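Local coordinates for protein agarase (Pseudoalteromonas fuliginea, PDB 6XJ9) that probably hydrolyses the glycosidic bonds of agarose, as a family GH50 glycoside hydrolase that carries a carbohydrate-binding-module-like domain alongside its catalytic part, at residues Q104-I109 and N116-V121; Y131-D136 and V169-M174; F63-N68 and I190-T195. All blocks are in the same frame, centred on the assembly; numbering follows the deposited sequence.

Interaction 1. Residues Q104-I109 and N116-V121; sequences QIYLDI and NYTRSV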
loop_
_atom_site.group_PDB
_atom_site.type_symbol
_atom_site.label_atom_id
_atom_site.label_comp_id
_atom_site.label_asym_id
_atom_site.label_seq_id
_atom_site.Cartn_x
_atom_site.Cartn_y
_atom_site.Cartn_z
ATOM N N GLN A 104 1.756 3.897 17.418
ATOM C CA GLN A 104 2.736 4.899 17.783
ATOM C C GLN A 104 2.780 4.969 19.303
ATOM O O GLN A 104 1.838 5.458 19.927
ATOM C CB GLN A 104 2.380 6.273 17.199
ATOM C CG GLN A 104 3.364 7.360 17.602
ATOM C CD GLN A 104 3.102 8.685 16.931
ATOM O OE1 GLN A 104 2.107 8.872 16.239
ATOM N NE2 GLN A 104 4.002 9.627 17.136
ATOM N N ILE A 105 3.884 4.479 19.879
ATOM C CA ILE A 105 4.093 4.585 21.317
ATOM C C ILE A 105 4.879 5.860 21.612
ATOM O O ILE A 105 5.688 6.315 20.807
ATOM C CB ILE A 105 4.788 3.333 21.896
ATOM C CG1 ILE A 105 6.109 3.034 21.179
ATOM C CG2 ILE A 105 3.855 2.135 21.870
ATOM C CD1 ILE A 105 6.901 1.894 21.773
ATOM N N TYR A 106 4.585 6.446 22.770
ATOM C CA TYR A 106 5.369 7.538 23.304
ATOM C C TYR A 106 6.174 6.970 24.465
ATOM O O TYR A 106 5.624 6.253 25.304
ATOM C CB TYR A 106 4.441 8.678 23.733
ATOM C CG TYR A 106 3.795 9.394 22.571
ATOM C CD1 TYR A 106 2.675 8.868 21.943
ATOM C CD2 TYR A 106 4.309 10.594 22.098
ATOM C CE1 TYR A 106 2.084 9.515 20.865
ATOM C CE2 TYR A 106 3.722 11.261 21.031
ATOM C CZ TYR A 106 2.612 10.708 20.403
ATOM O OH TYR A 106 2.026 11.353 19.342
ATOM N N LEU A 107 7.480 7.273 24.465
ATOM C CA LEU A 107 8.375 6.825 25.512
ATOM C C LEU A 107 8.807 8.046 26.316
ATOM O O LEU A 107 9.546 8.893 25.815
ATOM C CB LEU A 107 9.562 6.088 24.879
ATOM C CG LEU A 107 10.776 5.858 25.781
ATOM C CD1 LEU A 107 10.415 4.985 26.971
ATOM C CD2 LEU A 107 11.916 5.224 24.991
ATOM N N ASP A 108 8.287 8.141 27.546
ATOM C CA ASP A 108 8.651 9.217 28.452
ATOM C C ASP A 108 9.509 8.653 29.582
ATOM O O ASP A 108 9.143 7.666 30.216
ATOM C CB ASP A 108 7.434 9.968 28.984
ATOM C CG ASP A 108 6.756 10.796 27.917
ATOM O OD1 ASP A 108 6.004 10.210 27.109
ATOM O OD2 ASP A 108 6.996 12.013 27.897
ATOM N N ILE A 109 10.679 9.270 29.762
ATOM C CA ILE A 109 11.598 8.958 30.845
ATOM C C ILE A 109 11.714 10.208 31.718
ATOM O O ILE A 109 11.938 11.304 31.206
ATOM C CB ILE A 109 12.955 8.490 30.281
ATOM C CG1 ILE A 109 12.792 7.358 29.262
ATOM C CG2 ILE A 109 13.906 8.096 31.404
ATOM C CD1 ILE A 109 14.002 7.133 28.376
ATOM N N ASN A 116 11.439 15.604 32.350
ATOM C CA ASN A 116 10.846 14.548 31.543
ATOM C C ASN A 116 11.283 14.727 30.093
ATOM O O ASN A 116 11.462 15.853 29.637
ATOM C CB ASN A 116 9.322 14.528 31.692
ATOM C CG ASN A 116 8.657 13.406 30.920
ATOM O OD1 ASN A 116 8.600 12.274 31.392
ATOM N ND2 ASN A 116 8.152 13.707 29.733
ATOM N N TYR A 117 11.474 13.608 29.381
ATOM C CA TYR A 117 11.708 13.673 27.946
ATOM C C TYR A 117 10.855 12.648 27.202
ATOM O O TYR A 117 10.748 11.504 27.632
ATOM C CB TYR A 117 13.186 13.514 27.585
ATOM C CG TYR A 117 13.472 13.927 26.164
ATOM C CD1 TYR A 117 13.538 15.270 25.821
ATOM C CD2 TYR A 117 13.632 12.989 25.152
ATOM C CE1 TYR A 117 13.777 15.676 24.518
ATOM C CE2 TYR A 117 13.870 13.379 23.841
ATOM C CZ TYR A 117 13.948 14.726 23.528
ATOM O OH TYR A 117 14.180 15.146 22.252
ATOM N N THR A 118 10.311 13.079 26.051
ATOM C CA THR A 118 9.410 12.294 25.219
ATOM C C THR A 118 10.106 11.868 23.924
ATOM O O THR A 118 10.578 12.717 23.167
ATOM C CB THR A 118 8.153 13.108 24.891
ATOM O OG1 THR A 118 7.584 13.579 26.115
ATOM C CG2 THR A 118 7.131 12.321 24.097
ATOM N N ARG A 119 10.145 10.547 23.685
ATOM C CA ARG A 119 10.499 9.953 22.399
ATOM C C ARG A 119 9.275 9.201 21.864
ATOM O O ARG A 119 8.325 8.980 22.611
ATOM C CB ARG A 119 11.714 9.032 22.550
ATOM C CG ARG A 119 13.001 9.736 22.969
ATOM C CD ARG A 119 14.035 8.780 23.537
ATOM N NE ARG A 119 15.315 9.445 23.772
ATOM C CZ ARG A 119 15.757 9.895 24.947
ATOM N NH1 ARG A 119 15.025 9.770 26.044
ATOM N NH2 ARG A 119 16.935 10.484 25.014
ATOM N N SER A 120 9.272 8.845 20.567
ATOM C CA SER A 120 8.140 8.170 19.944
ATOM C C SER A 120 8.600 7.276 18.792
ATOM O O SER A 120 9.569 7.581 18.108
ATOM C CB SER A 120 7.100 9.167 19.473
ATOM O OG SER A 120 5.939 8.492 19.000
ATOM N N VAL A 121 7.879 6.177 18.561
ATOM C CA VAL A 121 8.154 5.321 17.417
ATOM C C VAL A 121 6.882 4.563 17.041
ATOM O O VAL A 121 6.003 4.366 17.877
ATOM C CB VAL A 121 9.337 4.367 17.688
ATOM C CG1 VAL A 121 8.969 3.251 18.655
ATOM C CG2 VAL A 121 9.895 3.782 16.400
HETATM O O HOH W 1 12.129 9.549 26.315
#

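Interaction 2. Residues Y131-D136 and V169-M174; sequences YYAKLD and VQFISM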
loop_
_atom_site.group_PDB
_atom_site.type_symbol
_atom_site.label_atom_id
_atom_site.label_comp_id
_atom_site.label_asym_id
_atom_site.label_seq_id
_atom_site.Cartn_x
_atom_site.Cartn_y
_atom_site.Cartn_z
ATOM N N TYR A 131 13.698 -1.650 19.475
ATOM C CA TYR A 131 13.543 -0.206 19.443
ATOM C C TYR A 131 14.447 0.376 20.519
ATOM O O TYR A 131 14.384 -0.046 21.673
ATOM C CB TYR A 131 12.075 0.162 19.671
ATOM C CG TYR A 131 11.168 -0.479 18.655
ATOM C CD1 TYR A 131 10.763 -1.803 18.784
ATOM C CD2 TYR A 131 10.767 0.223 17.527
ATOM C CE1 TYR A 131 9.959 -2.405 17.826
ATOM C CE2 TYR A 131 9.967 -0.366 16.563
ATOM C CZ TYR A 131 9.555 -1.679 16.716
ATOM O OH TYR A 131 8.763 -2.236 15.754
ATOM N N TYR A 132 15.311 1.316 20.131
ATOM C CA TYR A 132 16.304 1.787 21.082
ATOM C C TYR A 132 16.320 3.312 21.141
ATOM O O TYR A 132 15.944 3.997 20.190
ATOM C CB TYR A 132 17.668 1.166 20.771
ATOM C CG TYR A 132 18.276 1.667 19.488
ATOM C CD1 TYR A 132 18.923 2.896 19.437
ATOM C CD2 TYR A 132 18.203 0.918 18.323
ATOM C CE1 TYR A 132 19.478 3.373 18.261
ATOM C CE2 TYR A 132 18.762 1.381 17.140
ATOM C CZ TYR A 132 19.397 2.611 17.113
ATOM O OH TYR A 132 19.952 3.085 15.958
ATOM N N ALA A 133 16.746 3.824 22.294
ATOM C CA ALA A 133 16.930 5.242 22.521
ATOM C C ALA A 133 18.272 5.441 23.219
ATOM O O ALA A 133 18.467 4.935 24.321
ATOM C CB ALA A 133 15.784 5.748 23.367
ATOM N N LYS A 134 19.197 6.147 22.556
ATOM C CA LYS A 134 20.511 6.432 23.117
ATOM C C LYS A 134 20.335 7.388 24.290
ATOM O O LYS A 134 19.667 8.409 24.158
ATOM C CB LYS A 134 21.430 7.094 22.082
ATOM C CG LYS A 134 21.973 6.196 20.975
ATOM C CD LYS A 134 22.666 6.976 19.862
ATOM C CE LYS A 134 21.746 7.931 19.137
ATOM N NZ LYS A 134 22.120 8.133 17.716
ATOM N N LEU A 135 20.929 7.043 25.437
ATOM C CA LEU A 135 20.774 7.867 26.626
ATOM C C LEU A 135 22.042 8.678 26.869
ATOM O O LEU A 135 22.001 9.685 27.565
ATOM C CB LEU A 135 20.404 6.980 27.824
ATOM C CG LEU A 135 18.981 6.415 27.776
ATOM C CD1 LEU A 135 18.634 5.616 29.025
ATOM C CD2 LEU A 135 17.967 7.523 27.550
ATOM N N ASP A 136 23.150 8.235 26.265
ATOM C CA ASP A 136 24.454 8.862 26.430
ATOM C C ASP A 136 25.350 8.445 25.268
ATOM O O ASP A 136 25.270 7.314 24.797
ATOM C CB ASP A 136 25.100 8.478 27.767
ATOM C CG ASP A 136 26.521 9.001 27.938
ATOM O OD1 ASP A 136 26.678 10.165 28.350
ATOM O OD2 ASP A 136 27.461 8.237 27.646
ATOM N N VAL A 169 15.335 -0.273 15.353
ATOM C CA VAL A 169 14.631 0.972 15.099
ATOM C C VAL A 169 14.908 1.958 16.229
ATOM O O VAL A 169 14.570 1.712 17.390
ATOM C CB VAL A 169 13.114 0.742 14.959
ATOM C CG1 VAL A 169 12.404 2.021 14.526
ATOM C CG2 VAL A 169 12.798 -0.414 14.022
ATOM N N GLN A 170 15.472 3.105 15.857
ATOM C CA GLN A 170 15.711 4.153 16.828
ATOM C C GLN A 170 14.409 4.914 17.093
ATOM O O GLN A 170 13.687 5.264 16.164
ATOM C CB GLN A 170 16.821 5.084 16.347
ATOM C CG GLN A 170 17.162 6.159 17.368
ATOM C CD GLN A 170 18.290 7.084 16.977
ATOM O OE1 GLN A 170 18.798 7.067 15.854
ATOM N NE2 GLN A 170 18.685 7.922 17.917
ATOM N N PHE A 171 14.124 5.174 18.378
ATOM C CA PHE A 171 13.050 6.084 18.753
ATOM C C PHE A 171 13.353 7.473 18.197
ATOM O O PHE A 171 14.514 7.879 18.117
ATOM C CB PHE A 171 12.910 6.179 20.277
ATOM C CG PHE A 171 12.119 5.075 20.937
ATOM C CD1 PHE A 171 12.738 3.900 21.344
ATOM C CD2 PHE A 171 10.760 5.217 21.170
ATOM C CE1 PHE A 171 12.018 2.894 21.969
ATOM C CE2 PHE A 171 10.042 4.214 21.807
ATOM C CZ PHE A 171 10.671 3.050 22.197
ATOM N N ILE A 172 12.287 8.204 17.842
ATOM C CA ILE A 172 12.409 9.589 17.409
ATOM C C ILE A 172 12.338 10.502 18.631
ATOM O O ILE A 172 11.364 10.467 19.383
ATOM C CB ILE A 172 11.316 9.933 16.373
ATOM C CG1 ILE A 172 11.272 8.931 15.212
ATOM C CG2 ILE A 172 11.465 11.360 15.884
ATOM C CD1 ILE A 172 12.588 8.761 14.470
ATOM N N SER A 173 13.376 11.337 18.809
ATOM C CA SER A 173 13.377 12.327 19.878
ATOM C C SER A 173 12.345 13.413 19.572
ATOM O O SER A 173 12.398 14.034 18.519
ATOM C CB SER A 173 14.760 12.908 20.070
ATOM O OG SER A 173 15.698 11.872 20.318
ATOM N N MET A 174 11.404 13.636 20.497
ATOM C CA MET A 174 10.291 14.527 20.219
ATOM C C MET A 174 10.452 15.858 20.957
ATOM O O MET A 174 10.538 16.901 20.313
ATOM C CB MET A 174 8.947 13.871 20.551
ATOM C CG MET A 174 8.730 12.527 19.857
ATOM S SD MET A 174 8.509 12.608 18.048
ATOM C CE MET A 174 6.814 13.178 17.919
#

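Interaction 3. Residues F63-N68 and I190-T195; sequences FQSKKN and ISVQST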
loop_
_atom_site.group_PDB
_atom_site.type_symbol
_atom_site.label_atom_id
_atom_site.label_comp_id
_atom_site.label_asym_id
_atom_site.label_seq_id
_atom_site.Cartn_x
_atom_site.Cartn_y
_atom_site.Cartn_z
ATOM N N PHE A 63 -4.034 -1.574 25.434
ATOM C CA PHE A 63 -4.318 -0.179 25.724
ATOM C C PHE A 63 -5.780 0.095 25.393
ATOM O O PHE A 63 -6.234 -0.202 24.296
ATOM C CB PHE A 63 -3.442 0.751 24.875
ATOM C CG PHE A 63 -1.953 0.656 25.109
ATOM C CD1 PHE A 63 -1.348 1.377 26.132
ATOM C CD2 PHE A 63 -1.155 -0.132 24.292
ATOM C CE1 PHE A 63 0.024 1.293 26.343
ATOM C CE2 PHE A 63 0.213 -0.217 24.501
ATOM C CZ PHE A 63 0.802 0.500 25.524
ATOM N N GLN A 64 -6.518 0.652 26.356
ATOM C CA GLN A 64 -7.934 0.899 26.143
ATOM C C GLN A 64 -8.072 2.293 25.534
ATOM O O GLN A 64 -8.726 3.167 26.096
ATOM C CB GLN A 64 -8.714 0.707 27.448
ATOM C CG GLN A 64 -8.535 -0.675 28.074
ATOM C CD GLN A 64 -9.186 -0.782 29.433
ATOM O OE1 GLN A 64 -9.042 0.086 30.293
ATOM N NE2 GLN A 64 -9.918 -1.866 29.639
ATOM N N SER A 65 -7.453 2.463 24.358
ATOM C CA SER A 65 -7.195 3.761 23.758
ATOM C C SER A 65 -8.380 4.250 22.926
ATOM O O SER A 65 -8.430 5.426 22.567
ATOM C CB SER A 65 -5.905 3.738 22.962
ATOM O OG SER A 65 -5.840 2.578 22.145
ATOM N N LYS A 66 -9.335 3.360 22.631
ATOM C CA LYS A 66 -10.570 3.782 21.987
ATOM C C LYS A 66 -11.349 4.714 22.912
ATOM O O LYS A 66 -11.841 5.747 22.473
ATOM C CB LYS A 66 -11.448 2.598 21.569
ATOM C CG LYS A 66 -12.630 2.950 20.666
ATOM C CD LYS A 66 -13.384 1.731 20.183
ATOM C CE LYS A 66 -14.303 1.980 19.004
ATOM N NZ LYS A 66 -15.471 2.811 19.379
ATOM N N LYS A 67 -11.473 4.326 24.183
ATOM C CA LYS A 67 -12.321 5.022 25.141
ATOM C C LYS A 67 -11.511 6.075 25.901
ATOM O O LYS A 67 -12.069 7.035 26.425
ATOM C CB LYS A 67 -12.979 3.998 26.081
ATOM C CG LYS A 67 -13.707 4.570 27.298
ATOM C CD LYS A 67 -14.988 5.361 26.999
ATOM C CE LYS A 67 -15.873 5.506 28.224
ATOM N NZ LYS A 67 -17.047 6.385 27.983
ATOM N N ASN A 68 -10.187 5.898 25.955
ATOM C CA ASN A 68 -9.355 6.741 26.797
ATOM C C ASN A 68 -8.244 7.337 25.943
ATOM O O ASN A 68 -7.517 6.594 25.289
ATOM C CB ASN A 68 -8.760 5.943 27.958
ATOM C CG ASN A 68 -9.808 5.203 28.762
ATOM O OD1 ASN A 68 -10.431 5.780 29.648
ATOM N ND2 ASN A 68 -10.025 3.940 28.447
ATOM N N ILE A 190 5.480 3.988 28.756
ATOM C CA ILE A 190 5.091 3.733 27.378
ATOM C C ILE A 190 3.605 4.053 27.266
ATOM O O ILE A 190 2.804 3.389 27.918
ATOM C CB ILE A 190 5.379 2.267 26.975
ATOM C CG1 ILE A 190 6.863 1.891 27.095
ATOM C CG2 ILE A 190 4.813 1.943 25.590
ATOM C CD1 ILE A 190 7.788 2.645 26.158
ATOM N N SER A 191 3.248 5.059 26.439
ATOM C CA SER A 191 1.859 5.488 26.325
ATOM C C SER A 191 1.347 5.462 24.882
ATOM O O SER A 191 2.125 5.495 23.925
ATOM C CB SER A 191 1.617 6.840 26.971
ATOM O OG SER A 191 2.343 7.870 26.315
ATOM N N VAL A 192 0.013 5.388 24.763
ATOM C CA VAL A 192 -0.726 5.557 23.520
ATOM C C VAL A 192 -1.639 6.771 23.691
ATOM O O VAL A 192 -2.261 6.924 24.743
ATOM C CB VAL A 192 -1.488 4.263 23.182
ATOM C CG1 VAL A 192 -2.489 4.441 22.050
ATOM C CG2 VAL A 192 -0.522 3.122 22.871
ATOM N N GLN A 193 -1.679 7.651 22.673
ATOM C CA GLN A 193 -2.242 8.984 22.837
ATOM C C GLN A 193 -3.147 9.332 21.657
ATOM O O GLN A 193 -2.756 9.182 20.499
ATOM C CB GLN A 193 -1.128 10.020 23.013
ATOM C CG GLN A 193 -0.332 9.825 24.301
ATOM C CD GLN A 193 0.759 10.849 24.500
ATOM O OE1 GLN A 193 0.751 11.928 23.907
ATOM N NE2 GLN A 193 1.727 10.497 25.329
ATOM N N SER A 194 -4.360 9.789 21.988
ATOM C CA SER A 194 -5.370 10.235 21.032
ATOM C C SER A 194 -5.390 9.365 19.778
ATOM O O SER A 194 -5.028 9.830 18.695
ATOM C CB SER A 194 -5.172 11.686 20.668
ATOM O OG SER A 194 -5.143 12.484 21.832
ATOM N N THR A 195 -5.814 8.108 19.930
ATOM C CA THR A 195 -6.041 7.260 18.773
ATOM C C THR A 195 -7.537 7.253 18.468
ATOM O O THR A 195 -8.325 7.858 19.199
ATOM C CB THR A 195 -5.529 5.828 18.997
ATOM O OG1 THR A 195 -6.251 5.244 20.081
ATOM C CG2 THR A 195 -4.048 5.758 19.303
HETATM O O HOH W 2 -6.652 7.374 22.394
HETATM O O HOH W 3 -4.783 6.470 24.331
#

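Interaction 1. Residues Q104-I109 and N116-V121
I105 and V121, L107 and R119, and I109 and Y117 are the hydrogen-bonded pairs of this antiparallel hairpin, with Y106–S120 and D108–T118 as the non-hydrogen-bonded pairs between them. The central ladder is well formed: L107 N donates to R119 O at 2.7 Å, and R119 N returns to L107 O with an almost straight bond (177° at the hydrogen).

The larger apolar side chains, I105, L107, I109 and V121, share one face, where I105, L107 and I109 pack on L95, F93 and L91 of strand 89-97. Branched I105 and V121 suit an extended chain and lie side by side, CG1 to CG1 at 3.8 Å. R119 shares this buried face. Y117 CD2 lies over one face of its guanidinium, toward the rim, and NH1 donates to a water that in turn donates to L107 O and Y117 O.

The other face is mostly polar, with the Y106 ring among its hydroxyls and T118 CG2 at the ring's edge. S120 OG, set opposite its own backbone N (chi1 -174°), turns back to the partner strand. S120 OG donates to I105 O at 2.8 Å from above the carbonyl plane. Q104 NE2 donates to S120 OG at 2.9 Å, and S120 OG sits 4.0 Å above the centre of the Y106 ring. I105 O also accepts from V121 N, so two donors grip it. Farther along, D108 OD2 takes N116 ND2 at 2.8 Å on its anti lone pair, with carboxylate and amide nearly coplanar. T118 OG1 donates to the same oxygen, though the modelled bond is so short that its length is doubtful. N116 OD1 turns to S110.

The chemistry is thus split by face: hydroxyls, amides and the D108 carboxylate cross-link the strands on one, while on that turned to strand 89-97 a single water ties the buried arginine to the backbone, probably easing the cost of burying its charge.

Interaction 2. Residues Y131-D136 and V169-M174
A short parallel ladder joins strand 128-134 to the first residues of strand 169-174 within the carbohydrate-binding-module-like domain, across a long connection without helix or strand. Y131 pairs with V169 and Y132 with Q170. Two backbone bonds hold them: Y132 N to V169 O at 2.9 Å, and F171 N to Y132 O at 2.8 Å. V169 O also receives a CA-H contact from Y131.

On one face the Y131 ring lies alongside V169, its CD2 3.5 Å from V169 CB, an aromatic and a beta-branched residue, both at home in a strand. On the other, Y132 CG lies between the backbone N and the carbonyl carbon (chi1 69°), which brings the ring over Q170, with Q170 CA 3.9 Å above the ring centre; the same ring stacks with W164. K134 reaches past Q170 to a salt bridge with D139 and a bond to T163, which account for its buried ammonium.

F171 marks the break in its strand. Its large ring turns into the interior, presenting an edge to the Y132 backbone, while CE1 meets Y131 CB at 3.6 Å and CD1 meets A133 CB at 4.1 Å. The small alanine leaves room for it, and V121, I105 and L107 pack against the ring as well. Beyond F171 the chain switches partner to strand 116-123, so one broken strand bridges two layers, as is consistent with a beta-sandwich.

Interaction 3. Residues F63-N68 and I190-T195
The direction from F63 to K66 is 16° from that of I190 to T195, and S65 CA and T195 CA are 6.2 Å from each other; no direct backbone hydrogen bond links the two segments.

F63 carries the apolar part. V192 CG2 points straight down onto the ring, 3.5 Å from its centroid and 9° off the normal, a CH-pi contact, while I190 O lies near the ring's edge. A flat aromatic and a branched valine are well matched here, one offering a face and the other a methyl. The other methyl, V192 CG1, meets S65 CB at 3.6 Å. S65 CB is also 3.3 Å from T195 OG1. Both hydroxyls find a common acceptor in H197 O, consistent with two small polar residues being buried side by side.

Two waters link the backbones. One lies 2.6 Å from S65 O and accepts from T195 N at 2.7 Å; a second lies between N68 O and V192 O. The loop itself turns through an inverse gamma turn centred on Q64, whose O accepts N68 ND2 at 2.8 Å. R650, from a distant part of the chain, binds T195 O and K66 O.

A connection between strands 58-63 and 70-75, laid in this way against strand 185-193, is consistent with a beta-sandwich, with R650 joining it to another part of the enzyme.

All three contacts belong to the same carbohydrate-binding-module-like domain and meet through the hairpin of interaction 1. Its strand 116-123 borders strand 169-174 of interaction 2, with S120 O and I172 N 2.8 Å apart, and V121 packs on F171; the centres are 9 Å apart. On its other side, strand 103-111 borders strand 185-193 of interaction 3, with Y106 N 2.9 Å from S191 O and I105 and L107 packed on I190; those centres are 14 Å apart. Interactions 2 and 3, 21 Å between centres, do not touch. Interaction 3 also closes the longest span of chain, which contains the other two.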